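PDB 3JQ0: SusD superfamily protein from Bacteroides vulgatus ATCC 8482, which probably binds nutrient glycans at the outer membrane for uptake, as other SusD-family proteins do, though its own ligand is not known. Local coordinates for residues 102-105 and 106-110; 173-176 and 177-181. All blocks are in the same frame, centred on the assembly; numbering follows the deposited sequence.

Interaction 1: 102-105 and 106-110; sequences YYLG and EAYGM
Tyr102 to Gly105 and Glu106 to Met110 form one continuous stretch of alpha helix, within helix 97-122, and the contact is between successive turns. Each carbonyl of the first segment accepts the amide four residues on: Glu106 N to Tyr102 O is 3.0 Å, and Ala107 N to Tyr103 O is 2.8 Å. Tyr108 N and Gly109 N continue the series to Leu104 O and Gly105 O, and Gly105 O also accepts a bond from Ser163 of helix 149-167.

The polar side of the contact is carried by Glu106, whose extended chain runs back toward the two tyrosines. Its CG lies 3.3 Å from Tyr102 O, and OE2 comes within 3.5 Å of Tyr102 CE2, the carboxylate turned 55° from that ring. Tyr102 swings CG away from its own backbone N (chi1 -154°), which brings the CD2-CE2 side of the ring to the carboxylate at a slant. The other oxygen, OE1, approaches Tyr103 CD1 at the ring edge, and Asn16 of helix 9-25 gives it a hydrogen bond. On another side of the helix Leu104 and Tyr108, one turn apart, run out in parallel; Leu104 CD2 stands 4.2 Å from Tyr108 CE2, and Tyr108 CD2 reaches 3.2 Å from Leu104 O.

Interaction 2: 173-176 and 177-181; sequences FKLG and RHFWS
Phe173, Arg177 and Gly176 carry most of this contact, formed within two consecutive type I beta turns, Phe173 to Gly176 and Gly176 to Phe179, of the loop joining helix 149-167 to helix 182-199. Gly176 ends the first turn and begins the second. Its positive phi of 92° lets the chain leave one turn and enter the next, a backbone region that glycine adopts readily. The first turn is closed by Gly176 N to Phe173 O, the second by Phe179 N to Gly176 O at 3.1 Å, where the donor stands well above the carbonyl plane. That oxygen has a second partner: a water donates to Gly176 O at 2.8 Å, accepts from Leu175 N at 3.0 Å and donates weakly to Trp180 O, so it bridges the interior of the loop.

The Phe173 ring is covered on one face by Arg177. The CH-pi evidence is clear, with Arg177 CG 3.7 Å from the centroid of the Phe173 ring and only 10° off its normal. Extended from CG to NE, the arginine then carries its guanidinium over the CD2-CE2 rim of the ring, where Phe173 CE2 lies over one guanidinium face, 3.5 Å from Arg177 CZ. The two planes are 38° apart, so the groups are inclined rather than stacked flat. Bonds to the backbone carbonyls of Asp221 and Met243 hold the guanidinium, and NH2 also binds a Tris molecule probably left from crystallisation.

Elsewhere in the loop, Leu175 CB packs on Phe179 CB at 3.7 Å, with the two side chains crossing at a slant. Ser181 occupies the N-cap position of helix 182-199, its hydroxyl weakly bonded to Ala184 N, and the same OG lies 3.4 Å from Phe173 CE1.

In the fold
Interaction 1 comes first along the chain, inside helix 97-122; interaction 2 follows in the loop between helices 149-167 and 182-199. Their centres are 11 Å apart, and both belong to the TPR-like helical part of the SusD fold, on the same side of the chain's centre. They also touch directly: Tyr102 OH is 3.3 Å from Lys174 N, a probable hydrogen bond, and also bonds to Ser172 O. Glu106 OE2 lies 2.6 Å from Trp180 O, a separation consistent with a protonated carboxyl group. The loop is thereby packed against the helix, while Asn16 and His20 of helix 9-25 contact both, tying three elements of this helical region together.

Interaction 1: 102-105 and 106-110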
loop_
_atom_site.group_PDB
_atom_site.type_symbol
_atom_site.label_atom_id
_atom_site.label_comp_id
_atom_site.label_asym_id
_atom_site.label_seq_id
_atom_site.Cartn_x
_atom_site.Cartn_y
_atom_site.Cartn_z
ATOM N N TYR A 102 23.908 1.289 -10.480
ATOM C CA TYR A 102 22.970 1.185 -9.376
ATOM C C TYR A 102 22.022 2.394 -9.386
ATOM O O TYR A 102 20.814 2.258 -9.218
ATOM C CB TYR A 102 23.666 1.048 -8.008
ATOM C CG TYR A 102 22.784 0.333 -6.995
ATOM C CD1 TYR A 102 22.677 -1.065 -7.000
ATOM C CD2 TYR A 102 21.967 1.040 -6.115
ATOM C CE1 TYR A 102 21.875 -1.726 -6.140
ATOM C CE2 TYR A 102 21.130 0.364 -5.226
ATOM C CZ TYR A 102 21.087 -1.009 -5.263
ATOM O OH TYR A 102 20.250 -1.674 -4.390
ATOM N N TYR A 103 22.582 3.591 -9.565
ATOM C CA TYR A 103 21.742 4.784 -9.623
ATOM C C TYR A 103 20.756 4.714 -10.792
ATOM O O TYR A 103 19.598 5.104 -10.629
ATOM C CB TYR A 103 22.550 6.055 -9.758
ATOM C CG TYR A 103 23.332 6.528 -8.556
ATOM C CD1 TYR A 103 22.815 6.496 -7.282
ATOM C CD2 TYR A 103 24.598 7.056 -8.715
ATOM C CE1 TYR A 103 23.507 6.966 -6.230
ATOM C CE2 TYR A 103 25.310 7.488 -7.659
ATOM C CZ TYR A 103 24.782 7.462 -6.407
ATOM O OH TYR A 103 25.463 7.960 -5.299
ATOM N N LEU A 104 21.178 4.230 -11.956
ATOM C CA LEU A 104 20.286 4.119 -13.091
ATOM C C LEU A 104 19.202 3.079 -12.792
ATOM O O LEU A 104 18.031 3.313 -13.131
ATOM C CB LEU A 104 21.064 3.790 -14.364
ATOM C CG LEU A 104 21.936 4.917 -14.905
ATOM C CD1 LEU A 104 22.826 4.467 -16.081
ATOM C CD2 LEU A 104 21.099 6.105 -15.297
ATOM N N GLY A 105 19.572 1.965 -12.150
ATOM C CA GLY A 105 18.563 0.968 -11.792
ATOM C C GLY A 105 17.500 1.611 -10.921
ATOM O O GLY A 105 16.279 1.435 -11.141
ATOM N N GLU A 106 17.936 2.421 -9.962
ATOM C CA GLU A 106 17.001 3.098 -9.088
ATOM C C GLU A 106 16.147 4.140 -9.793
ATOM O O GLU A 106 14.918 4.214 -9.538
ATOM C CB GLU A 106 17.724 3.719 -7.905
ATOM C CG GLU A 106 18.453 2.738 -7.018
ATOM C CD GLU A 106 19.009 3.392 -5.788
ATOM O OE1 GLU A 106 19.719 4.381 -5.931
ATOM O OE2 GLU A 106 18.786 2.900 -4.630
ATOM N N ALA A 107 16.762 4.960 -10.647
ATOM C CA ALA A 107 16.055 6.055 -11.269
ATOM C C ALA A 107 15.015 5.559 -12.287
ATOM O O ALA A 107 13.856 5.995 -12.280
ATOM C CB ALA A 107 17.037 7.041 -11.897
ATOM N N TYR A 108 15.431 4.633 -13.153
ATOM C CA TYR A 108 14.464 4.040 -14.099
ATOM C C TYR A 108 13.334 3.332 -13.318
ATOM O O TYR A 108 12.165 3.393 -13.732
ATOM C CB TYR A 108 15.178 3.091 -15.046
ATOM C CG TYR A 108 15.937 3.744 -16.174
ATOM C CD1 TYR A 108 15.289 4.501 -17.113
ATOM C CD2 TYR A 108 17.319 3.596 -16.286
ATOM C CE1 TYR A 108 15.967 5.088 -18.181
ATOM C CE2 TYR A 108 18.018 4.175 -17.353
ATOM C CZ TYR A 108 17.334 4.915 -18.275
ATOM O OH TYR A 108 18.019 5.484 -19.338
ATOM N N GLY A 109 13.671 2.633 -12.237
ATOM C CA GLY A 109 12.656 1.908 -11.461
ATOM C C GLY A 109 11.657 2.873 -10.831
ATOM O O GLY A 109 10.440 2.651 -10.908
HETATM N N MSE A 110 12.170 3.948 -10.201
HETATM C CA MSE A 110 11.277 4.935 -9.590
HETATM C C MSE A 110 10.402 5.622 -10.625
HETATM O O MSE A 110 9.215 5.920 -10.344
HETATM C CB MSE A 110 12.051 5.955 -8.778
HETATM C CG MSE A 110 12.686 5.427 -7.487
HETATM SE SE MSE A 110 13.503 6.809 -6.408
HETATM C CE MSE A 110 15.084 7.100 -7.507
#

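Interaction 2: 173-176 and 177-181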
loop_
_atom_site.group_PDB
_atom_site.type_symbol
_atom_site.label_atom_id
_atom_site.label_comp_id
_atom_site.label_asym_id
_atom_site.label_seq_id
_atom_site.Cartn_x
_atom_site.Cartn_y
_atom_site.Cartn_z
ATOM N N PHE A 173 20.992 -5.089 -1.379
ATOM C CA PHE A 173 20.391 -3.796 -1.034
ATOM C C PHE A 173 21.590 -2.883 -0.784
ATOM O O PHE A 173 21.912 -2.553 0.358
ATOM C CB PHE A 173 19.489 -3.932 0.203
ATOM C CG PHE A 173 18.289 -4.816 -0.021
ATOM C CD1 PHE A 173 17.207 -4.354 -0.753
ATOM C CD2 PHE A 173 18.228 -6.104 0.500
ATOM C CE1 PHE A 173 16.114 -5.149 -0.957
ATOM C CE2 PHE A 173 17.152 -6.894 0.275
ATOM C CZ PHE A 173 16.073 -6.403 -0.442
ATOM N N LYS A 174 22.227 -2.460 -1.876
ATOM C CA LYS A 174 23.473 -1.712 -1.801
ATOM C C LYS A 174 23.326 -0.431 -1.011
ATOM O O LYS A 174 24.246 -0.043 -0.314
ATOM C CB LYS A 174 23.994 -1.384 -3.204
ATOM C CG LYS A 174 25.306 -0.594 -3.251
ATOM C CD LYS A 174 25.604 -0.280 -4.734
ATOM C CE LYS A 174 26.861 0.530 -4.996
ATOM N NZ LYS A 174 26.509 1.923 -5.439
ATOM N N LEU A 175 22.167 0.224 -1.120
ATOM C CA LEU A 175 21.902 1.458 -0.406
ATOM C C LEU A 175 20.817 1.272 0.671
ATOM O O LEU A 175 20.250 2.253 1.167
ATOM C CB LEU A 175 21.520 2.540 -1.370
ATOM C CG LEU A 175 22.619 2.924 -2.360
ATOM C CD1 LEU A 175 22.140 3.954 -3.330
ATOM C CD2 LEU A 175 23.882 3.469 -1.654
ATOM N N GLY A 176 20.564 0.015 1.021
ATOM C CA GLY A 176 19.576 -0.327 2.048
ATOM C C GLY A 176 18.181 -0.591 1.486
ATOM O O GLY A 176 17.868 -0.232 0.350
ATOM N N ARG A 177 17.348 -1.184 2.336
ATOM C CA ARG A 177 15.976 -1.524 1.943
ATOM C C ARG A 177 15.085 -0.308 1.865
ATOM O O ARG A 177 13.971 -0.428 1.364
ATOM C CB ARG A 177 15.404 -2.550 2.915
ATOM C CG ARG A 177 16.145 -3.861 2.900
ATOM C CD ARG A 177 15.900 -4.687 4.183
ATOM N NE ARG A 177 16.832 -5.806 4.242
ATOM C CZ ARG A 177 16.620 -7.012 3.756
ATOM N NH1 ARG A 177 15.452 -7.371 3.270
ATOM N NH2 ARG A 177 17.576 -7.925 3.843
ATOM N N HIS A 178 15.550 0.838 2.358
ATOM C CA HIS A 178 14.785 2.065 2.211
ATOM C C HIS A 178 15.160 2.856 0.959
ATOM O O HIS A 178 14.630 3.928 0.744
ATOM C CB HIS A 178 14.937 2.887 3.479
ATOM C CG HIS A 178 16.349 3.296 3.727
ATOM N ND1 HIS A 178 17.379 2.382 3.720
ATOM C CD2 HIS A 178 16.896 4.501 3.953
ATOM C CE1 HIS A 178 18.509 3.020 3.933
ATOM N NE2 HIS A 178 18.235 4.296 4.102
ATOM N N PHE A 179 16.034 2.287 0.122
ATOM C CA PHE A 179 16.355 2.821 -1.189
ATOM C C PHE A 179 15.919 1.788 -2.217
ATOM O O PHE A 179 15.881 0.591 -1.953
ATOM C CB PHE A 179 17.861 3.147 -1.331
ATOM C CG PHE A 179 18.231 4.501 -0.765
ATOM C CD1 PHE A 179 18.122 4.796 0.595
ATOM C CD2 PHE A 179 18.664 5.506 -1.599
ATOM C CE1 PHE A 179 18.467 6.057 1.073
ATOM C CE2 PHE A 179 18.987 6.758 -1.112
ATOM C CZ PHE A 179 18.860 7.047 0.195
ATOM N N TRP A 180 15.619 2.255 -3.434
ATOM C CA TRP A 180 15.189 1.364 -4.481
ATOM C C TRP A 180 16.294 0.353 -4.818
ATOM O O TRP A 180 17.475 0.649 -4.696
ATOM C CB TRP A 180 14.733 2.161 -5.722
ATOM C CG TRP A 180 13.887 1.381 -6.686
ATOM C CD1 TRP A 180 14.319 0.602 -7.738
ATOM C CD2 TRP A 180 12.461 1.288 -6.665
ATOM N NE1 TRP A 180 13.231 0.069 -8.376
ATOM C CE2 TRP A 180 12.084 0.441 -7.747
ATOM C CE3 TRP A 180 11.466 1.860 -5.875
ATOM C CZ2 TRP A 180 10.770 0.115 -8.020
ATOM C CZ3 TRP A 180 10.133 1.538 -6.147
ATOM C CH2 TRP A 180 9.803 0.685 -7.221
ATOM N N SER A 181 15.911 -0.840 -5.258
ATOM C CA SER A 181 16.856 -1.960 -5.460
ATOM C C SER A 181 16.328 -2.859 -6.571
ATOM O O SER A 181 15.180 -2.716 -7.054
ATOM C CB SER A 181 16.989 -2.772 -4.173
ATOM O OG SER A 181 15.783 -3.464 -3.897
HETATM O O HOH W 1 19.369 -0.374 -2.009
#